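Long-range contact in DUF3809 domain-containing protein (Deinococcus radiodurans, PDB 3NQN), which is of unknown function but binds calcium ions and belongs to a family grouped with the Bet v 1-like proteins: residues S5-G17 with A144-A158. Sequence-based numbering, arbitrary orientation. Where two conformers were deposited one is given.
Sequences SAEQSFTLRHPHG and AKALPEGLAAGLPPA
Phe10 turns its CG between its own backbone N and carbonyl carbon (chi1 59°), which lays one face of the ring on Pro148, while Gln8 sends CG opposite its N and then bends at chi2, dropping its amide onto the helix backbone. Pro148 CG sits above the Phe10 ring, offset toward the rim and 3.8 Å from the centroid, a CH-pi contact. At the ring's edge Leu151 CD2 meets Phe10 CZ at 3.7 Å. An alanine in place of Phe10 would probably open a gap between strand and helix, leaving Pro148 without its aromatic face and Leu151 CD2 without its contact at the ring's edge. Gln8 NE2 donates to Ala144 O (3.2 Å), lying above the carbonyl plane but within the plane of its own amide; Leu147 N reaches the same oxygen from the opposite face. Pro148 has no N-H to offer this carbonyl one turn back, at the helix kink, and the Gln8 amide supplies a donor from outside the helix. Farther along, Leu12 rests CD1 on the helix surface, against Leu151 CB and the backbone N of Ala152. Past the helix, Leu155 CD2 packs 3.6 Å from His14 CD2, and the His14 ring is steadied by its ND1, which accepts an in-plane bond from His16 N. In the tail conformer given, His16 NE2 donates to Pro157 O (2.7 Å) from above the carbonyl plane and Pro15 CB touches Ala158 CB, tying the C-terminal tail to the turn after the strand. Phe107 of strand 104-114 also meets the Phe10 ring. Strand 5-13, an outermost strand of this chain's antiparallel sheet, runs at 31° to the C-terminal part of helix 122-153, consistent with the Bet v 1-like fold, in which a long C-terminal helix packs against a curved antiparallel sheet.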
# COMPACT_ATOMS: atom_id res chain seq x y z
N SER A 5 3.50 -16.88 -12.82
CA SER A 5 4.89 -17.22 -12.52
C SER A 5 5.78 -16.59 -13.57
O SER A 5 5.35 -16.36 -14.71
CB SER A 5 5.11 -18.74 -12.50
OG SER A 5 4.57 -19.32 -11.33
N ALA A 6 7.01 -16.30 -13.18
CA ALA A 6 8.02 -15.79 -14.09
C ALA A 6 9.35 -16.35 -13.59
O ALA A 6 9.52 -16.56 -12.37
CB ALA A 6 8.03 -14.28 -14.10
N GLU A 7 10.25 -16.64 -14.52
CA GLU A 7 11.56 -17.24 -14.23
C GLU A 7 12.63 -16.48 -14.99
O GLU A 7 12.38 -15.97 -16.05
CB GLU A 7 11.57 -18.70 -14.72
CG GLU A 7 12.90 -19.46 -14.47
CD GLU A 7 13.97 -19.26 -15.57
OE1 GLU A 7 13.63 -18.87 -16.71
OE2 GLU A 7 15.14 -19.56 -15.30
N GLN A 8 13.82 -16.41 -14.44
CA GLN A 8 14.95 -15.80 -15.15
C GLN A 8 16.24 -16.46 -14.70
O GLN A 8 16.40 -16.78 -13.51
CB GLN A 8 15.00 -14.29 -14.92
CG GLN A 8 16.12 -13.56 -15.65
CD GLN A 8 16.02 -13.65 -17.18
OE1 GLN A 8 16.43 -14.64 -17.79
NE2 GLN A 8 15.54 -12.60 -17.81
N SER A 9 17.12 -16.75 -15.65
CA SER A 9 18.42 -17.30 -15.32
C SER A 9 19.48 -16.71 -16.23
O SER A 9 19.23 -16.42 -17.41
CB SER A 9 18.42 -18.83 -15.38
OG SER A 9 17.76 -19.30 -16.53
N PHE A 10 20.67 -16.49 -15.68
CA PHE A 10 21.73 -15.84 -16.42
C PHE A 10 23.05 -15.92 -15.69
O PHE A 10 23.09 -16.22 -14.49
CB PHE A 10 21.36 -14.36 -16.67
CG PHE A 10 21.13 -13.57 -15.40
CD1 PHE A 10 19.88 -13.58 -14.78
CD2 PHE A 10 22.15 -12.82 -14.84
CE1 PHE A 10 19.66 -12.88 -13.61
CE2 PHE A 10 21.93 -12.12 -13.66
CZ PHE A 10 20.68 -12.13 -13.05
N THR A 11 24.11 -15.63 -16.42
CA THR A 11 25.46 -15.63 -15.86
C THR A 11 26.09 -14.27 -16.05
O THR A 11 25.76 -13.57 -16.97
CB THR A 11 26.36 -16.71 -16.53
OG1 THR A 11 26.30 -16.58 -17.95
CG2 THR A 11 25.91 -18.10 -16.12
N LEU A 12 26.98 -13.91 -15.12
CA LEU A 12 27.74 -12.65 -15.15
C LEU A 12 29.06 -12.88 -14.48
O LEU A 12 29.13 -13.59 -13.49
CB LEU A 12 27.04 -11.56 -14.33
CG LEU A 12 25.73 -10.97 -14.78
CD1 LEU A 12 25.24 -9.98 -13.71
CD2 LEU A 12 25.90 -10.28 -16.14
N ARG A 13 30.10 -12.22 -14.97
CA ARG A 13 31.41 -12.32 -14.37
C ARG A 13 31.68 -11.14 -13.44
O ARG A 13 31.47 -9.99 -13.81
CB ARG A 13 32.50 -12.40 -15.44
CG ARG A 13 33.92 -12.42 -14.89
CD ARG A 13 34.83 -13.27 -15.76
NE ARG A 13 36.23 -13.11 -15.42
CZ ARG A 13 37.12 -14.09 -15.51
NH1 ARG A 13 36.73 -15.31 -15.85
NH2 ARG A 13 38.40 -13.87 -15.20
N HIS A 14 32.13 -11.42 -12.23
CA HIS A 14 32.50 -10.35 -11.32
C HIS A 14 33.94 -10.00 -11.69
O HIS A 14 34.80 -10.85 -11.68
CB HIS A 14 32.43 -10.81 -9.85
CG HIS A 14 32.52 -9.68 -8.87
ND1 HIS A 14 33.64 -8.89 -8.74
CD2 HIS A 14 31.62 -9.22 -7.97
CE1 HIS A 14 33.42 -7.98 -7.81
NE2 HIS A 14 32.21 -8.16 -7.32
N PRO A 15 34.21 -8.73 -12.04
CA PRO A 15 35.56 -8.30 -12.43
C PRO A 15 36.68 -8.49 -11.39
O PRO A 15 37.84 -8.48 -11.74
CB PRO A 15 35.39 -6.79 -12.71
CG PRO A 15 33.95 -6.58 -12.88
CD PRO A 15 33.24 -7.62 -12.07
N HIS A 16 36.32 -8.65 -10.11
CA HIS A 16 37.33 -8.77 -9.05
C HIS A 16 37.64 -10.22 -8.60
O HIS A 16 38.40 -10.43 -7.64
CB HIS A 16 36.95 -7.91 -7.84
CG HIS A 16 36.89 -6.44 -8.14
ND1 HIS A 16 36.25 -5.54 -7.31
CD2 HIS A 16 37.36 -5.72 -9.19
CE1 HIS A 16 36.36 -4.32 -7.82
NE2 HIS A 16 37.01 -4.40 -8.96
N GLY A 17 37.04 -11.22 -9.26
CA GLY A 17 37.38 -12.62 -8.96
C GLY A 17 36.42 -13.31 -8.00
O GLY A 17 35.40 -12.74 -7.61
N ALA A 144 11.42 -9.78 -13.94
CA ALA A 144 12.27 -10.93 -14.27
C ALA A 144 13.20 -10.60 -15.44
O ALA A 144 14.42 -10.80 -15.37
CB ALA A 144 11.40 -12.15 -14.60
N LYS A 145 12.63 -10.03 -16.49
CA LYS A 145 13.38 -9.68 -17.68
C LYS A 145 14.44 -8.61 -17.45
O LYS A 145 15.44 -8.59 -18.15
CB LYS A 145 12.45 -9.25 -18.79
CG LYS A 145 11.66 -10.42 -19.40
CD LYS A 145 10.72 -9.90 -20.48
CE LYS A 145 9.84 -11.01 -21.03
NZ LYS A 145 8.77 -10.45 -21.91
N ALA A 146 14.24 -7.74 -16.45
CA ALA A 146 15.20 -6.67 -16.18
C ALA A 146 16.31 -7.08 -15.19
O ALA A 146 17.27 -6.35 -15.01
CB ALA A 146 14.46 -5.38 -15.67
N LEU A 147 16.18 -8.25 -14.58
CA LEU A 147 17.15 -8.68 -13.56
C LEU A 147 18.61 -8.71 -14.01
O LEU A 147 19.47 -8.26 -13.29
CB LEU A 147 16.77 -10.03 -12.93
CG LEU A 147 15.88 -9.97 -11.71
CD1 LEU A 147 15.56 -11.39 -11.21
CD2 LEU A 147 16.52 -9.12 -10.59
N PRO A 148 18.89 -9.27 -15.20
CA PRO A 148 20.29 -9.27 -15.61
C PRO A 148 20.90 -7.86 -15.67
O PRO A 148 22.01 -7.64 -15.23
CB PRO A 148 20.25 -9.92 -16.99
CG PRO A 148 19.05 -10.89 -16.89
CD PRO A 148 18.05 -10.15 -16.05
N GLU A 149 20.14 -6.92 -16.23
CA GLU A 149 20.54 -5.52 -16.30
C GLU A 149 20.79 -4.98 -14.89
O GLU A 149 21.83 -4.37 -14.61
CB GLU A 149 19.42 -4.71 -16.99
CG GLU A 149 19.73 -3.21 -17.16
CD GLU A 149 18.59 -2.44 -17.80
OE1 GLU A 149 17.40 -2.70 -17.45
OE2 GLU A 149 18.87 -1.56 -18.64
N GLY A 150 19.85 -5.25 -13.98
CA GLY A 150 19.93 -4.79 -12.60
C GLY A 150 21.10 -5.34 -11.83
O GLY A 150 21.80 -4.60 -11.15
N LEU A 151 21.31 -6.66 -11.89
CA LEU A 151 22.46 -7.23 -11.23
C LEU A 151 23.76 -6.69 -11.82
O LEU A 151 24.68 -6.37 -11.08
CB LEU A 151 22.43 -8.77 -11.27
CG LEU A 151 21.78 -9.40 -10.03
CD1 LEU A 151 20.26 -9.25 -10.07
CD2 LEU A 151 22.14 -10.81 -9.92
N ALA A 152 23.82 -6.56 -13.14
CA ALA A 152 25.05 -6.04 -13.78
C ALA A 152 25.35 -4.61 -13.31
O ALA A 152 26.50 -4.28 -13.06
CB ALA A 152 24.93 -6.10 -15.31
N ALA A 153 24.30 -3.81 -13.12
CA ALA A 153 24.45 -2.43 -12.63
C ALA A 153 25.09 -2.37 -11.23
O ALA A 153 25.65 -1.36 -10.86
CB ALA A 153 23.12 -1.73 -12.63
N GLY A 154 25.03 -3.45 -10.46
CA GLY A 154 25.63 -3.45 -9.12
C GLY A 154 27.13 -3.74 -9.09
O GLY A 154 27.78 -3.58 -8.06
N LEU A 155 27.69 -4.13 -10.24
CA LEU A 155 29.09 -4.55 -10.32
C LEU A 155 30.03 -3.38 -10.58
O LEU A 155 29.68 -2.46 -11.32
CB LEU A 155 29.27 -5.55 -11.47
CG LEU A 155 28.62 -6.93 -11.32
CD1 LEU A 155 28.73 -7.70 -12.62
CD2 LEU A 155 29.25 -7.72 -10.16
N PRO A 156 31.17 -3.36 -9.84
CA PRO A 156 32.20 -2.36 -9.95
C PRO A 156 33.19 -2.73 -11.04
O PRO A 156 33.24 -3.90 -11.44
CB PRO A 156 32.89 -2.42 -8.60
CG PRO A 156 32.81 -3.86 -8.23
CD PRO A 156 31.52 -4.38 -8.82
N PRO A 157 33.98 -1.76 -11.50
CA PRO A 157 35.01 -1.95 -12.54
C PRO A 157 36.27 -2.59 -12.00
O PRO A 157 36.59 -2.43 -10.83
CB PRO A 157 35.32 -0.51 -12.97
CG PRO A 157 35.11 0.30 -11.74
CD PRO A 157 33.96 -0.37 -10.99
N ALA A 158 36.99 -3.30 -12.86
CA ALA A 158 38.30 -3.85 -12.51
C ALA A 158 39.32 -2.72 -12.49
O ALA A 158 39.15 -1.72 -13.17
CB ALA A 158 38.73 -4.90 -13.52
OXT ALA A 158 40.34 -2.78 -11.80